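PDB 1FUX: UPF0098 protein YbcL from Escherichia coli, which is of unknown function but belongs to the phosphatidylethanolamine-binding protein family and resembles a mammalian Raf kinase inhibitor protein. Local coordinates for residues A[62-72]-A[90-101]. Sequence-based numbering, arbitrary orientation.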
loop_
_atom_site.group_PDB
_atom_site.type_symbol
_atom_site.label_atom_id
_atom_site.label_comp_id
_atom_site.label_asym_id
_atom_site.label_seq_id
_atom_site.Cartn_x
_atom_site.Cartn_y
_atom_site.Cartn_z
ATOM N N GLY A 62 -4.253 4.572 -2.305
ATOM C CA GLY A 62 -4.760 3.932 -3.531
ATOM C C GLY A 62 -4.850 2.417 -3.282
ATOM O O GLY A 62 -5.036 2.007 -2.132
ATOM N N TRP A 63 -4.661 1.620 -4.321
ATOM C CA TRP A 63 -4.792 0.163 -4.203
ATOM C C TRP A 63 -3.909 -0.492 -5.254
ATOM O O TRP A 63 -4.005 -0.208 -6.440
ATOM C CB TRP A 63 -6.253 -0.240 -4.401
ATOM C CG TRP A 63 -6.505 -1.659 -3.914
ATOM C CD1 TRP A 63 -6.358 -2.810 -4.627
ATOM C CD2 TRP A 63 -6.929 -2.025 -2.597
ATOM N NE1 TRP A 63 -6.651 -3.903 -3.825
ATOM C CE2 TRP A 63 -7.051 -3.431 -2.591
ATOM C CE3 TRP A 63 -7.263 -1.299 -1.449
ATOM C CZ2 TRP A 63 -7.482 -4.148 -1.466
ATOM C CZ3 TRP A 63 -7.684 -2.016 -0.331
ATOM C CH2 TRP A 63 -7.789 -3.410 -0.340
ATOM N N TRP A 64 -3.028 -1.356 -4.761
ATOM C CA TRP A 64 -2.190 -2.134 -5.705
ATOM C C TRP A 64 -2.961 -3.375 -6.116
ATOM O O TRP A 64 -3.275 -4.223 -5.298
ATOM C CB TRP A 64 -0.889 -2.558 -5.022
ATOM C CG TRP A 64 0.052 -1.415 -4.777
ATOM C CD1 TRP A 64 0.341 -0.768 -3.602
ATOM C CD2 TRP A 64 0.870 -0.789 -5.786
ATOM N NE1 TRP A 64 1.265 0.222 -3.843
ATOM C CE2 TRP A 64 1.622 0.220 -5.162
ATOM C CE3 TRP A 64 1.023 -0.984 -7.168
ATOM C CZ2 TRP A 64 2.506 1.051 -5.852
ATOM C CZ3 TRP A 64 1.934 -0.181 -7.843
ATOM C CH2 TRP A 64 2.676 0.824 -7.211
ATOM N N HIS A 65 -3.339 -3.533 -7.380
ATOM C CA HIS A 65 -4.099 -4.691 -7.844
ATOM C C HIS A 65 -3.200 -5.798 -8.367
ATOM O O HIS A 65 -3.608 -6.976 -8.392
ATOM C CB HIS A 65 -5.008 -4.190 -9.007
ATOM C CG HIS A 65 -6.224 -3.487 -8.453
ATOM N ND1 HIS A 65 -7.426 -4.106 -8.191
ATOM C CD2 HIS A 65 -6.396 -2.175 -8.143
ATOM C CE1 HIS A 65 -8.292 -3.208 -7.711
ATOM N NE2 HIS A 65 -7.666 -2.005 -7.657
ATOM N N TRP A 66 -1.998 -5.461 -8.828
ATOM C CA TRP A 66 -1.109 -6.534 -9.323
ATOM C C TRP A 66 0.313 -6.040 -9.427
ATOM O O TRP A 66 0.491 -4.875 -9.835
ATOM C CB TRP A 66 -1.561 -6.821 -10.784
ATOM C CG TRP A 66 -0.978 -8.080 -11.376
ATOM C CD1 TRP A 66 -0.486 -9.184 -10.726
ATOM C CD2 TRP A 66 -0.979 -8.399 -12.787
ATOM N NE1 TRP A 66 -0.163 -10.152 -11.664
ATOM C CE2 TRP A 66 -0.445 -9.679 -12.923
ATOM C CE3 TRP A 66 -1.355 -7.686 -13.929
ATOM C CZ2 TRP A 66 -0.228 -10.313 -14.172
ATOM C CZ3 TRP A 66 -1.183 -8.313 -15.188
ATOM C CH2 TRP A 66 -0.631 -9.624 -15.297
ATOM N N THR A 67 1.325 -6.844 -9.184
ATOM C CA THR A 67 2.696 -6.451 -9.486
ATOM C C THR A 67 3.335 -7.737 -10.055
ATOM O O THR A 67 3.261 -8.773 -9.390
ATOM C CB THR A 67 3.576 -5.953 -8.307
ATOM O OG1 THR A 67 3.698 -6.985 -7.331
ATOM C CG2 THR A 67 2.974 -4.727 -7.626
ATOM N N VAL A 68 4.032 -7.604 -11.174
ATOM C CA VAL A 68 4.752 -8.744 -11.730
ATOM C C VAL A 68 6.134 -8.184 -12.171
ATOM O O VAL A 68 6.090 -7.167 -12.848
ATOM C CB VAL A 68 4.285 -9.264 -13.110
ATOM C CG1 VAL A 68 5.010 -10.583 -13.445
ATOM C CG2 VAL A 68 2.813 -9.405 -13.198
ATOM N N VAL A 69 7.202 -8.825 -11.738
ATOM C CA VAL A 69 8.493 -8.249 -12.134
ATOM C C VAL A 69 9.347 -9.401 -12.646
ATOM O O VAL A 69 8.945 -10.575 -12.597
ATOM C CB VAL A 69 9.220 -7.511 -11.009
ATOM C CG1 VAL A 69 8.378 -6.388 -10.368
ATOM C CG2 VAL A 69 9.623 -8.449 -9.887
ATOM N N ASN A 70 10.557 -9.012 -13.101
ATOM C CA ASN A 70 11.525 -10.010 -13.573
ATOM C C ASN A 70 10.992 -10.738 -14.804
ATOM O O ASN A 70 11.337 -11.905 -15.072
ATOM C CB ASN A 70 11.997 -10.928 -12.463
ATOM C CG ASN A 70 12.699 -10.269 -11.272
ATOM O OD1 ASN A 70 13.096 -9.122 -11.371
ATOM N ND2 ASN A 70 12.864 -10.956 -10.153
ATOM N N ILE A 71 10.240 -10.014 -15.615
ATOM C CA ILE A 71 9.837 -10.538 -16.910
ATOM C C ILE A 71 11.121 -10.446 -17.761
ATOM O O ILE A 71 11.701 -9.368 -17.922
ATOM C CB ILE A 71 8.661 -9.822 -17.514
ATOM C CG1 ILE A 71 7.403 -9.947 -16.604
ATOM C CG2 ILE A 71 8.366 -10.439 -18.878
ATOM C CD1 ILE A 71 6.370 -8.888 -16.958
ATOM N N PRO A 72 11.578 -11.585 -18.264
ATOM C CA PRO A 72 12.788 -11.592 -19.089
ATOM C C PRO A 72 12.684 -10.599 -20.217
ATOM O O PRO A 72 11.684 -10.344 -20.889
ATOM C CB PRO A 72 12.924 -13.029 -19.591
ATOM C CG PRO A 72 12.070 -13.840 -18.702
ATOM C CD PRO A 72 11.013 -12.928 -18.093
ATOM N N LEU A 90 2.263 -17.809 -15.501
ATOM C CA LEU A 90 3.304 -16.770 -15.489
ATOM C C LEU A 90 4.492 -17.169 -16.376
ATOM O O LEU A 90 4.940 -18.308 -16.279
ATOM C CB LEU A 90 3.869 -16.637 -14.103
ATOM C CG LEU A 90 3.848 -15.536 -13.094
ATOM C CD1 LEU A 90 5.010 -15.742 -12.112
ATOM C CD2 LEU A 90 3.885 -14.138 -13.653
ATOM N N PRO A 91 5.041 -16.228 -17.132
ATOM C CA PRO A 91 6.214 -16.510 -17.955
ATOM C C PRO A 91 7.355 -16.912 -17.048
ATOM O O PRO A 91 7.510 -16.400 -15.922
ATOM C CB PRO A 91 6.457 -15.224 -18.730
ATOM C CG PRO A 91 5.257 -14.371 -18.553
ATOM C CD PRO A 91 4.581 -14.831 -17.271
ATOM N N THR A 92 8.165 -17.891 -17.457
ATOM C CA THR A 92 9.251 -18.380 -16.626
ATOM C C THR A 92 10.218 -17.242 -16.329
ATOM O O THR A 92 10.464 -16.402 -17.178
ATOM C CB THR A 92 9.972 -19.597 -17.252
ATOM O OG1 THR A 92 10.780 -19.210 -18.367
ATOM C CG2 THR A 92 8.903 -20.523 -17.839
ATOM N N GLY A 93 10.641 -17.182 -15.091
ATOM C CA GLY A 93 11.514 -16.189 -14.537
ATOM C C GLY A 93 10.773 -15.084 -13.796
ATOM O O GLY A 93 11.382 -14.468 -12.912
ATOM N N ALA A 94 9.499 -14.865 -14.109
ATOM C CA ALA A 94 8.804 -13.692 -13.533
ATOM C C ALA A 94 8.322 -14.073 -12.162
ATOM O O ALA A 94 8.301 -15.257 -11.787
ATOM C CB ALA A 94 7.748 -13.178 -14.499
ATOM N N VAL A 95 8.076 -13.073 -11.320
ATOM C CA VAL A 95 7.679 -13.263 -9.942
ATOM C C VAL A 95 6.585 -12.221 -9.643
ATOM O O VAL A 95 6.688 -11.134 -10.214
ATOM C CB VAL A 95 8.827 -13.131 -8.930
ATOM C CG1 VAL A 95 8.269 -13.167 -7.500
ATOM C CG2 VAL A 95 9.752 -14.358 -8.982
ATOM N N GLN A 96 5.587 -12.601 -8.850
ATOM C CA GLN A 96 4.509 -11.654 -8.535
ATOM C C GLN A 96 4.663 -11.210 -7.074
ATOM O O GLN A 96 4.993 -12.043 -6.214
ATOM C CB GLN A 96 3.123 -12.335 -8.696
ATOM C CG GLN A 96 2.979 -12.979 -10.102
ATOM C CD GLN A 96 1.547 -13.492 -10.338
ATOM O OE1 GLN A 96 0.702 -12.731 -10.787
ATOM N NE2 GLN A 96 1.255 -14.769 -10.100
ATOM N N GLY A 97 4.489 -9.911 -6.833
ATOM C CA GLY A 97 4.602 -9.341 -5.508
ATOM C C GLY A 97 3.195 -9.414 -4.861
ATOM O O GLY A 97 2.242 -9.822 -5.516
ATOM N N ARG A 98 3.096 -8.998 -3.604
ATOM C CA ARG A 98 1.783 -9.068 -2.953
ATOM C C ARG A 98 0.876 -7.901 -3.295
ATOM O O ARG A 98 1.343 -6.760 -3.277
ATOM C CB ARG A 98 2.154 -9.027 -1.448
ATOM C CG ARG A 98 0.975 -9.468 -0.575
ATOM C CD ARG A 98 1.443 -9.228 0.853
ATOM N NE ARG A 98 0.565 -9.840 1.811
ATOM C CZ ARG A 98 -0.353 -9.324 2.588
ATOM N NH1 ARG A 98 -0.891 -10.308 3.324
ATOM N NH2 ARG A 98 -0.724 -8.059 2.712
ATOM N N ASN A 99 -0.370 -8.094 -3.638
ATOM C CA ASN A 99 -1.318 -7.023 -3.922
ATOM C C ASN A 99 -1.997 -6.550 -2.622
ATOM O O ASN A 99 -1.732 -7.148 -1.556
ATOM C CB ASN A 99 -2.285 -7.471 -5.022
ATOM C CG ASN A 99 -3.246 -8.528 -4.555
ATOM O OD1 ASN A 99 -3.566 -8.683 -3.371
ATOM N ND2 ASN A 99 -3.741 -9.398 -5.464
ATOM N N ASP A 100 -2.837 -5.524 -2.672
ATOM C CA ASP A 100 -3.459 -4.975 -1.461
ATOM C C ASP A 100 -4.552 -5.852 -0.953
ATOM O O ASP A 100 -4.947 -5.790 0.226
ATOM C CB ASP A 100 -3.888 -3.511 -1.658
ATOM C CG ASP A 100 -2.695 -2.564 -1.554
ATOM O OD1 ASP A 100 -1.677 -2.968 -0.929
ATOM O OD2 ASP A 100 -2.780 -1.442 -2.103
ATOM N N PHE A 101 -5.047 -6.805 -1.781
ATOM C CA PHE A 101 -5.989 -7.787 -1.300
ATOM C C PHE A 101 -5.293 -8.795 -0.403
ATOM O O PHE A 101 -5.995 -9.604 0.250
ATOM C CB PHE A 101 -6.619 -8.598 -2.453
ATOM C CG PHE A 101 -7.377 -7.717 -3.405
ATOM C CD1 PHE A 101 -6.845 -7.377 -4.633
ATOM C CD2 PHE A 101 -8.654 -7.268 -3.050
ATOM C CE1 PHE A 101 -7.606 -6.582 -5.501
ATOM C CE2 PHE A 101 -9.424 -6.494 -3.911
ATOM C CZ PHE A 101 -8.880 -6.159 -5.148
HETATM O O HOH W 1 3.653 -6.075 -4.720
HETATM O O HOH W 2 0.649 -9.000 -7.562
#
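Asp100 OD2 accepts the backbone N-H of Trp64 at 2.7 Å, nearly straight (172°); the N-H comes from above the carboxylate plane. The backbone reciprocates, Asp100 N donating to Trp64 O at 3.0 Å, and the carboxylate stands in for the partner carbonyl of an antiparallel pair. With CG of Asp100 beside its own backbone N (chi1 -78°), OD2 is turned onto Trp64 N. Asp100 CB, fixed by the backbone, lies over the Trp63 indole face, a CH-pi contact 3.5 Å from its five-membered-ring centroid. The edge of that indole points at the face of Phe101, NE1 lying 3.3 Å from Phe101 CE1, and His65 joins this aromatic cluster obliquely. Trp63 and Asp100 pack on Ala141 of the second subunit.

Farther along, 95-96 forms an outermost strand of the five-stranded antiparallel sheet of this PEBP-family fold. It pairs with 63-72 through reciprocal bonds between Val69 and Val95; Gly97 N reaches Thr67 O. Glycine, lacking a side chain, lets Thr67 OG1 come within 3.1 Å of Gly97 CA. Water 1 bridges Thr67 OG1 to Arg98 O. The extended Gln96 carries its amide to the edge of Trp66, where Trp66 NE1 donates to Gln96 OE1 at 2.9 Å in both ring and carbonyl planes; Gln96 NE2 turns to Arg84 O. Val68 CG1 touches both Leu90 CD2 and Ala94 CB; Ala94 closes a type II turn with Gly93 at its positive-phi position.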